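Local coordinates for protein mitomycin biosynthesis 6-O-methyltransferase (Streptomyces lavendulae, PDB 3GWZ) that transfers the methyl group of S-adenosyl-L-methionine to the quinone hydroxyl of 6-demethylmitomycins A and B, completing the methoxy group of mitomycins A and B, at residues Leu178-Met183 / Pro235-Glu240; Asp307-Glu312 / Ser337-Leu342. One frame throughout, in Å; residues are numbered along the deposited sequence.

Overall arrangement
Both contacts are buried within the O-methyltransferase domain, and each sets a helix against a further element beside the cofactor and substrate sites. Contact 1 joins two helices, 173-197 and 235-247, on the cofactor side, its centre about 11 Å from the centre of the chain. Contact 2 lies farther out, its centre about 19 Å from that point, where segment 307-312, on strand 302-308, meets helix 336-344. Their chemistry differs: an amide-carboxylate hydrogen bond dominates contact 1, whereas carbon atoms packed on a phenylalanine make contact 2. The two do not touch, their nearest atoms being about 8 Å apart, and S-adenosyl-L-homocysteine is bound directly at contact 1.

Contact 1 of 2, residues Leu178-Met183 / Pro235-Glu240; sequences LFNRAM and PPVAEE. With SAH (S-adenosyl-L-homocysteine), chain G.
The side-chain amide of Asn180 meets the carboxylate of Glu240 with the two planes turned 65° apart, so neither group lies flat on the other. ND2 of Asn180 donates to OE1 of Glu240 over 3.0 Å. The bond is bent, at 146° on the hydrogen, and reaches OE1 from above the carboxylate plane. OE1 is gripped a second time by a salt bridge from NE of Arg213, which probably steadies the negative charge. With CG of Glu240 anti to its carbonyl carbon (chi1 -62°) and the chain extended beyond, the acid reaches across to the helix of Asn180. Beside this bond sits Val237, whose CG2 is 4.0 Å from ND2 of Asn180 and 3.7 Å from O2' of S-adenosyl-L-homocysteine. One methyl thus touches both the helix opposite and the ribose. The ring of Phe179 presents its edge to the ligand, CZ lying 4.0 Å from the sulfur SD and near the ring plane, while Phe165 packs on it edge-to-face. One turn on, Met183, present as selenomethionine, bends along the homocysteine portion, with its SE 3.7 Å from SD of the ligand. Glu233, just before helix 235-247, is hydrogen-bonded to the same ligand. Two helices closing on ribose and sulfur in this way form part of the S-adenosylmethionine pocket of a class I methyltransferase, in the COMT-like O-methyltransferase subfamily.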
ATOM      1  N   LEU A 178       8.799  16.430   0.918  1.00 15.08           N
ATOM      2  CA  LEU A 178       9.891  15.448   0.915  1.00 13.54           C
ATOM      3  C   LEU A 178      10.747  15.546   2.178  1.00 14.35           C
ATOM      4  O   LEU A 178      11.101  14.528   2.783  1.00 11.51           O
ATOM      5  CB  LEU A 178      10.794  15.609  -0.312  1.00 11.76           C
ATOM      6  CG  LEU A 178      10.167  15.187  -1.639  1.00 15.29           C
ATOM      7  CD1 LEU A 178      11.115  15.534  -2.773  1.00 18.74           C
ATOM      8  CD2 LEU A 178       9.846  13.699  -1.604  1.00 19.97           C
ATOM      9  N   PHE A 179      11.093  16.768   2.565  1.00 10.02           N
ATOM     10  CA  PHE A 179      11.888  16.937   3.775  1.00 15.50           C
ATOM     11  C   PHE A 179      11.117  16.558   5.052  1.00 15.22           C
ATOM     12  O   PHE A 179      11.603  15.782   5.890  1.00 12.81           O
ATOM     13  CB  PHE A 179      12.436  18.353   3.917  1.00 13.30           C
ATOM     14  CG  PHE A 179      13.020  18.610   5.279  1.00 10.73           C
ATOM     15  CD1 PHE A 179      14.083  17.844   5.737  1.00 17.06           C
ATOM     16  CD2 PHE A 179      12.483  19.567   6.115  1.00 16.94           C
ATOM     17  CE1 PHE A 179      14.615  18.048   7.010  1.00 19.22           C
ATOM     18  CE2 PHE A 179      13.011  19.781   7.387  1.00 13.55           C
ATOM     19  CZ  PHE A 179      14.083  19.019   7.829  1.00 16.96           C
ATOM     20  N   ASN A 180       9.920  17.107   5.209  1.00 15.30           N
ATOM     21  CA  ASN A 180       9.133  16.828   6.413  1.00 13.85           C
ATOM     22  C   ASN A 180       8.790  15.353   6.602  1.00 16.32           C
ATOM     23  O   ASN A 180       8.696  14.878   7.734  1.00 15.91           O
ATOM     24  CB  ASN A 180       7.870  17.688   6.450  1.00 16.43           C
ATOM     25  CG  ASN A 180       8.174  19.134   6.790  1.00 18.33           C
ATOM     26  OD1 ASN A 180       9.279  19.458   7.229  1.00 18.26           O
ATOM     27  ND2 ASN A 180       7.199  20.005   6.591  1.00 16.62           N
ATOM     28  N   ARG A 181       8.600  14.635   5.495  1.00 13.98           N
ATOM     29  CA  ARG A 181       8.420  13.186   5.550  1.00 18.47           C
ATOM     30  C   ARG A 181       9.699  12.481   6.014  1.00 13.80           C
ATOM     31  O   ARG A 181       9.642  11.542   6.801  1.00 14.37           O
ATOM     32  CB  ARG A 181       7.991  12.622   4.185  1.00 12.76           C
ATOM     33  CG  ARG A 181       6.506  12.780   3.864  1.00 20.27           C
ATOM     34  CD  ARG A 181       6.165  12.238   2.472  1.00 16.16           C
ATOM     35  NE  ARG A 181       6.245  10.778   2.409  1.00 23.72           N
ATOM     36  CZ  ARG A 181       5.240   9.953   2.701  1.00 37.29           C
ATOM     37  NH1 ARG A 181       4.066  10.446   3.098  1.00 23.26           N
ATOM     38  NH2 ARG A 181       5.405   8.634   2.597  1.00 28.96           N
ATOM     39  N   ALA A 182      10.853  12.921   5.524  1.00 13.86           N
ATOM     40  CA  ALA A 182      12.103  12.253   5.877  1.00 11.05           C
ATOM     41  C   ALA A 182      12.478  12.508   7.335  1.00 13.34           C
ATOM     42  O   ALA A 182      12.978  11.617   8.022  1.00 13.14           O
ATOM     43  CB  ALA A 182      13.238  12.687   4.948  1.00 13.66           C
HETATM   44  N   MSE A 183      12.254  13.736   7.799  1.00 13.67           N
HETATM   45  CA  MSE A 183      12.471  14.074   9.205  1.00 13.11           C
HETATM   46  C   MSE A 183      11.401  13.385  10.062  1.00 14.97           C
HETATM   47  O   MSE A 183      11.681  12.874  11.152  1.00 13.87           O
HETATM   48  CB  MSE A 183      12.385  15.595   9.385  1.00 14.01           C
HETATM   49  CG  MSE A 183      12.774  16.120  10.753  1.00 16.96           C
HETATM   50 SE   MSE A 183      14.675  15.879  11.163  0.69 22.06          SE
HETATM   51  CE  MSE A 183      14.536  14.419  12.436  1.00 15.89           C
ATOM     52  N   PRO A 235       5.204  28.618  10.160  1.00 19.64           N
ATOM     53  CA  PRO A 235       3.762  28.590   9.875  1.00 18.03           C
ATOM     54  C   PRO A 235       3.270  27.428   8.998  1.00 20.13           C
ATOM     55  O   PRO A 235       2.288  26.780   9.374  1.00 22.74           O
ATOM     56  CB  PRO A 235       3.520  29.943   9.193  1.00 22.17           C
ATOM     57  CG  PRO A 235       4.519  30.849   9.847  1.00 24.32           C
ATOM     58  CD  PRO A 235       5.752  29.989  10.107  1.00 20.12           C
ATOM     59  N   PRO A 236       3.916  27.167   7.848  1.00 20.26           N
ATOM     60  CA  PRO A 236       3.427  26.045   7.031  1.00 20.65           C
ATOM     61  C   PRO A 236       3.584  24.700   7.738  1.00 18.93           C
ATOM     62  O   PRO A 236       2.711  23.838   7.638  1.00 17.57           O
ATOM     63  CB  PRO A 236       4.332  26.074   5.793  1.00 23.23           C
ATOM     64  CG  PRO A 236       5.014  27.398   5.823  1.00 27.96           C
ATOM     65  CD  PRO A 236       5.102  27.809   7.259  1.00 17.90           C
ATOM     66  N   VAL A 237       4.705  24.522   8.427  1.00 17.36           N
ATOM     67  CA  VAL A 237       4.989  23.270   9.112  1.00 17.64           C
ATOM     68  C   VAL A 237       4.047  23.119  10.304  1.00 18.75           C
ATOM     69  O   VAL A 237       3.569  22.021  10.600  1.00 16.42           O
ATOM     70  CB  VAL A 237       6.468  23.227   9.579  1.00 13.76           C
ATOM     71  CG1 VAL A 237       6.798  21.891  10.200  1.00 11.54           C
ATOM     72  CG2 VAL A 237       7.401  23.522   8.390  1.00 17.21           C
ATOM     73  N   ALA A 238       3.770  24.232  10.978  1.00 14.36           N
ATOM     74  CA  ALA A 238       2.862  24.213  12.126  1.00 16.20           C
ATOM     75  C   ALA A 238       1.494  23.646  11.746  1.00 19.33           C
ATOM     76  O   ALA A 238       0.880  22.908  12.520  1.00 17.31           O
ATOM     77  CB  ALA A 238       2.715  25.607  12.715  1.00 17.45           C
ATOM     78  N   GLU A 239       1.014  23.992  10.557  1.00 18.14           N
ATOM     79  CA  GLU A 239      -0.274  23.468  10.093  1.00 20.72           C
ATOM     80  C   GLU A 239      -0.220  21.960   9.859  1.00 20.88           C
ATOM     81  O   GLU A 239      -1.192  21.245  10.113  1.00 19.02           O
ATOM     82  CB  GLU A 239      -0.751  24.202   8.836  1.00 21.30           C
ATOM     83  CG  GLU A 239      -1.130  25.665   9.096  1.00 26.12           C
ATOM     84  CD  GLU A 239      -2.067  25.824  10.291  1.00 29.22           C
ATOM     85  OE1 GLU A 239      -3.093  25.111  10.343  1.00 28.30           O
ATOM     86  OE2 GLU A 239      -1.774  26.662  11.176  1.00 28.75           O
ATOM     87  N   GLU A 240       0.917  21.466   9.382  1.00 20.47           N
ATOM     88  CA  GLU A 240       1.076  20.025   9.242  1.00 20.51           C
ATOM     89  C   GLU A 240       1.037  19.353  10.615  1.00 17.60           C
ATOM     90  O   GLU A 240       0.408  18.311  10.784  1.00 18.74           O
ATOM     91  CB  GLU A 240       2.371  19.687   8.501  1.00 18.64           C
ATOM     92  CG  GLU A 240       2.412  20.229   7.072  1.00 17.63           C
ATOM     93  CD  GLU A 240       3.739  19.949   6.383  1.00 24.84           C
ATOM     94  OE1 GLU A 240       4.396  18.934   6.720  1.00 25.18           O
ATOM     95  OE2 GLU A 240       4.128  20.751   5.507  1.00 25.13           O
TER
HETATM   96  N   SAH G 352      11.994  18.655  16.024  1.00 12.43           N
HETATM   97  CA  SAH G 352      11.579  17.969  14.753  1.00 10.20           C
HETATM   98  CB  SAH G 352      12.106  18.651  13.474  1.00 11.62           C
HETATM   99  CG  SAH G 352      13.636  18.783  13.346  1.00 16.88           C
HETATM  100  SD  SAH G 352      14.109  19.471  11.764  1.00  7.27           S
HETATM  101  C   SAH G 352      12.043  16.540  14.785  1.00 18.92           C
HETATM  102  O   SAH G 352      11.553  15.720  14.002  1.00 17.14           O
HETATM  103  OXT SAH G 352      12.904  16.167  15.593  1.00 16.00           O
HETATM  104  C5' SAH G 352      14.344  21.174  12.234  1.00 12.17           C
HETATM  105  C4' SAH G 352      13.041  21.999  12.261  1.00 12.98           C
HETATM  106  O4' SAH G 352      13.267  23.393  12.576  1.00 12.80           O
HETATM  107  C3' SAH G 352      12.215  22.010  10.971  1.00 12.81           C
HETATM  108  O3' SAH G 352      10.964  21.347  11.213  1.00 13.26           O
HETATM  109  C2' SAH G 352      11.962  23.484  10.644  1.00 11.76           C
HETATM  110  O2' SAH G 352      10.616  23.766  10.240  1.00 12.62           O
HETATM  111  C1' SAH G 352      12.199  24.157  11.975  1.00 12.81           C
HETATM  112  N9  SAH G 352      12.655  25.562  11.891  1.00 13.86           N
HETATM  113  C8  SAH G 352      13.677  26.033  11.141  1.00 13.93           C
HETATM  114  N7  SAH G 352      13.837  27.366  11.339  1.00 14.01           N
HETATM  115  C5  SAH G 352      12.905  27.749  12.245  1.00 15.60           C
HETATM  116  C6  SAH G 352      12.528  29.011  12.910  1.00 17.12           C
HETATM  117  N6  SAH G 352      13.217  30.139  12.612  1.00 11.24           N
HETATM  118  N1  SAH G 352      11.492  28.990  13.792  1.00 13.76           N
HETATM  119  C2  SAH G 352      10.825  27.860  14.069  1.00 16.26           C
HETATM  120  N3  SAH G 352      11.118  26.671  13.502  1.00 15.46           N
HETATM  121  C4  SAH G 352      12.129  26.561  12.604  1.00 13.53           C

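Contact 2 of 2, residues Asp307-Glu312 / Ser337-Leu342; sequences DNLIDE and SEFAAL
Phe339 projects from helix 336-344 onto Asp307 and Leu309 at strand 302-308, a helix-on-sheet contact within the Rossmann-like methyltransferase domain. Helix 336-344 leads into strand 348-355 at one edge of the mixed sheet. Taken in order, the segment opens with Ser337, at the exposed surface, whose OG is hydrogen-bonded to OG of Ser335. Next comes Glu338, with OE1 accepting from the backbone N of Ser335, a bond that ties the side chain back to the residue just before the helix. Phe339 follows and makes the packing. Its CB points at the strand, and chi1 of -90° carries the ring to where CB of Asp307 and CD1 of Leu309 both approach it obliquely, from the same side. CD1 of Leu309 lies 3.9 Å from CE2 of Phe339; CB of Asp307 is 4.4 Å from CZ of the same ring. Leu309 also touches Arg362 and Val364 of strand 361-368, so it joins helix and sheet. At the end of the segment, Leu342 turns instead to Val286 and Val287 of helix 283-296. Segment 307-312 also borders the active site: Asn308 binds substrate, and His279 is the inferred proton acceptor. Asp307 OD1 accepts from ND1 of His276 as well as from the backbone N of Asn308, the latter at 3.0 Å on the anti side of the carboxylate.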
ATOM      1  N   ASP A 307      19.563  15.559  20.793  1.00 16.15           N
ATOM      2  CA  ASP A 307      20.294  15.613  19.532  1.00 16.35           C
ATOM      3  C   ASP A 307      21.357  14.532  19.433  1.00 20.19           C
ATOM      4  O   ASP A 307      21.557  13.745  20.364  1.00 16.78           O
ATOM      5  CB  ASP A 307      20.896  17.011  19.307  1.00 14.92           C
ATOM      6  CG  ASP A 307      20.565  17.577  17.923  1.00 21.22           C
ATOM      7  OD1 ASP A 307      20.538  16.790  16.950  1.00 22.11           O
ATOM      8  OD2 ASP A 307      20.330  18.805  17.804  1.00 18.63           O
ATOM      9  N   ASN A 308      22.002  14.474  18.274  1.00 16.31           N
ATOM     10  CA  ASN A 308      23.084  13.540  18.049  1.00 18.51           C
ATOM     11  C   ASN A 308      24.317  14.096  18.749  1.00 20.41           C
ATOM     12  O   ASN A 308      24.708  15.232  18.498  1.00 28.21           O
ATOM     13  CB  ASN A 308      23.323  13.377  16.543  1.00 17.18           C
ATOM     14  CG  ASN A 308      22.051  12.989  15.787  1.00 16.51           C
ATOM     15  OD1 ASN A 308      21.290  12.137  16.237  1.00 18.78           O
ATOM     16  ND2 ASN A 308      21.816  13.621  14.640  1.00 13.62           N
ATOM     17  N   LEU A 309      24.910  13.325  19.649  1.00 16.57           N
ATOM     18  CA  LEU A 309      26.118  13.787  20.323  1.00 20.76           C
ATOM     19  C   LEU A 309      27.352  13.065  19.810  1.00 21.64           C
ATOM     20  O   LEU A 309      27.353  11.845  19.672  1.00 22.56           O
ATOM     21  CB  LEU A 309      26.012  13.636  21.844  1.00 21.93           C
ATOM     22  CG  LEU A 309      25.588  14.913  22.581  1.00 26.29           C
ATOM     23  CD1 LEU A 309      24.277  15.421  22.034  1.00 26.02           C
ATOM     24  CD2 LEU A 309      25.488  14.677  24.073  1.00 31.09           C
ATOM     25  N   ILE A 310      28.397  13.837  19.536  1.00 17.66           N
ATOM     26  CA  ILE A 310      29.683  13.295  19.114  1.00 18.58           C
ATOM     27  C   ILE A 310      30.491  12.884  20.336  1.00 27.37           C
ATOM     28  O   ILE A 310      30.778  13.716  21.203  1.00 23.74           O
ATOM     29  CB  ILE A 310      30.500  14.356  18.369  1.00 18.75           C
ATOM     30  CG1 ILE A 310      29.764  14.791  17.099  1.00 16.90           C
ATOM     31  CG2 ILE A 310      31.924  13.841  18.074  1.00 22.97           C
ATOM     32  CD1 ILE A 310      29.578  13.667  16.109  1.00 16.71           C
ATOM     33  N   ASP A 311      30.840  11.604  20.407  1.00 22.50           N
ATOM     34  CA  ASP A 311      31.698  11.112  21.472  1.00 33.24           C
ATOM     35  C   ASP A 311      33.086  10.798  20.926  1.00 33.01           C
ATOM     36  O   ASP A 311      33.474  11.294  19.864  1.00 23.26           O
ATOM     37  CB  ASP A 311      31.083   9.893  22.172  1.00 31.28           C
ATOM     38  CG  ASP A 311      30.896   8.710  21.244  1.00 26.30           C
ATOM     39  OD1 ASP A 311      31.501   8.694  20.151  1.00 32.10           O
ATOM     40  OD2 ASP A 311      30.143   7.785  21.613  1.00 41.78           O
ATOM     41  N   GLU A 312      33.823   9.960  21.647  1.00 27.39           N
ATOM     42  CA  GLU A 312      35.234   9.738  21.352  1.00 28.17           C
ATOM     43  C   GLU A 312      35.462   8.946  20.070  1.00 23.33           C
ATOM     44  O   GLU A 312      36.468   9.134  19.399  1.00 30.44           O
ATOM     45  CB  GLU A 312      35.923   9.049  22.537  1.00 38.35           C
ATOM     46  CG  GLU A 312      36.012   9.913  23.794  1.00 45.82           C
ATOM     47  CD  GLU A 312      34.647  10.382  24.295  1.00 60.11           C
ATOM     48  OE1 GLU A 312      33.669   9.604  24.204  1.00 52.74           O
ATOM     49  OE2 GLU A 312      34.553  11.531  24.783  1.00 59.69           O
ATOM     50  N   SER A 337      30.419  18.605  25.574  1.00 19.81           N
ATOM     51  CA  SER A 337      31.211  19.727  26.073  1.00 24.22           C
ATOM     52  C   SER A 337      31.064  20.952  25.180  1.00 25.45           C
ATOM     53  O   SER A 337      31.062  22.090  25.655  1.00 17.17           O
ATOM     54  CB  SER A 337      32.690  19.351  26.222  1.00 26.96           C
ATOM     55  OG  SER A 337      33.277  19.038  24.974  1.00 31.43           O
ATOM     56  N   GLU A 338      30.946  20.726  23.879  1.00 21.59           N
ATOM     57  CA  GLU A 338      30.657  21.829  22.973  1.00 21.39           C
ATOM     58  C   GLU A 338      29.296  22.461  23.268  1.00 17.62           C
ATOM     59  O   GLU A 338      29.166  23.688  23.303  1.00 20.59           O
ATOM     60  CB  GLU A 338      30.790  21.374  21.511  1.00 19.97           C
ATOM     61  CG  GLU A 338      32.251  21.331  21.064  1.00 23.15           C
ATOM     62  CD  GLU A 338      32.471  20.560  19.773  1.00 27.25           C
ATOM     63  OE1 GLU A 338      31.577  19.794  19.360  1.00 21.10           O
ATOM     64  OE2 GLU A 338      33.551  20.719  19.175  1.00 30.18           O
ATOM     65  N   PHE A 339      28.277  21.634  23.497  1.00 16.00           N
ATOM     66  CA  PHE A 339      26.975  22.171  23.865  1.00 16.42           C
ATOM     67  C   PHE A 339      27.080  22.933  25.193  1.00 19.72           C
ATOM     68  O   PHE A 339      26.535  24.029  25.335  1.00 16.76           O
ATOM     69  CB  PHE A 339      25.923  21.063  23.992  1.00 12.07           C
ATOM     70  CG  PHE A 339      25.188  20.763  22.712  1.00 18.43           C
ATOM     71  CD1 PHE A 339      24.494  21.759  22.040  1.00 24.23           C
ATOM     72  CD2 PHE A 339      25.180  19.478  22.190  1.00 26.08           C
ATOM     73  CE1 PHE A 339      23.818  21.477  20.857  1.00 22.28           C
ATOM     74  CE2 PHE A 339      24.499  19.191  21.014  1.00 24.95           C
ATOM     75  CZ  PHE A 339      23.817  20.190  20.353  1.00 16.61           C
ATOM     76  N   ALA A 340      27.785  22.342  26.156  1.00 20.24           N
ATOM     77  CA  ALA A 340      27.900  22.923  27.497  1.00 19.02           C
ATOM     78  C   ALA A 340      28.496  24.324  27.450  1.00 20.28           C
ATOM     79  O   ALA A 340      28.059  25.216  28.178  1.00 20.28           O
ATOM     80  CB  ALA A 340      28.730  22.015  28.401  1.00 20.14           C
ATOM     81  N   ALA A 341      29.493  24.514  26.587  1.00 19.23           N
ATOM     82  CA  ALA A 341      30.097  25.829  26.406  1.00 20.83           C
ATOM     83  C   ALA A 341      29.089  26.862  25.904  1.00 20.50           C
ATOM     84  O   ALA A 341      29.068  28.008  26.379  1.00 19.08           O
ATOM     85  CB  ALA A 341      31.292  25.742  25.458  1.00 23.97           C
ATOM     86  N   LEU A 342      28.260  26.465  24.936  1.00 18.42           N
ATOM     87  CA  LEU A 342      27.227  27.357  24.406  1.00 17.93           C
ATOM     88  C   LEU A 342      26.133  27.583  25.453  1.00 15.26           C
ATOM     89  O   LEU A 342      25.600  28.683  25.591  1.00 21.48           O
ATOM     90  CB  LEU A 342      26.634  26.786  23.110  1.00 17.56           C
ATOM     91  CG  LEU A 342      27.652  26.565  21.982  1.00 18.30           C
ATOM     92  CD1 LEU A 342      27.038  25.787  20.826  1.00 16.46           C
ATOM     93  CD2 LEU A 342      28.239  27.895  21.478  1.00 19.60           C
TER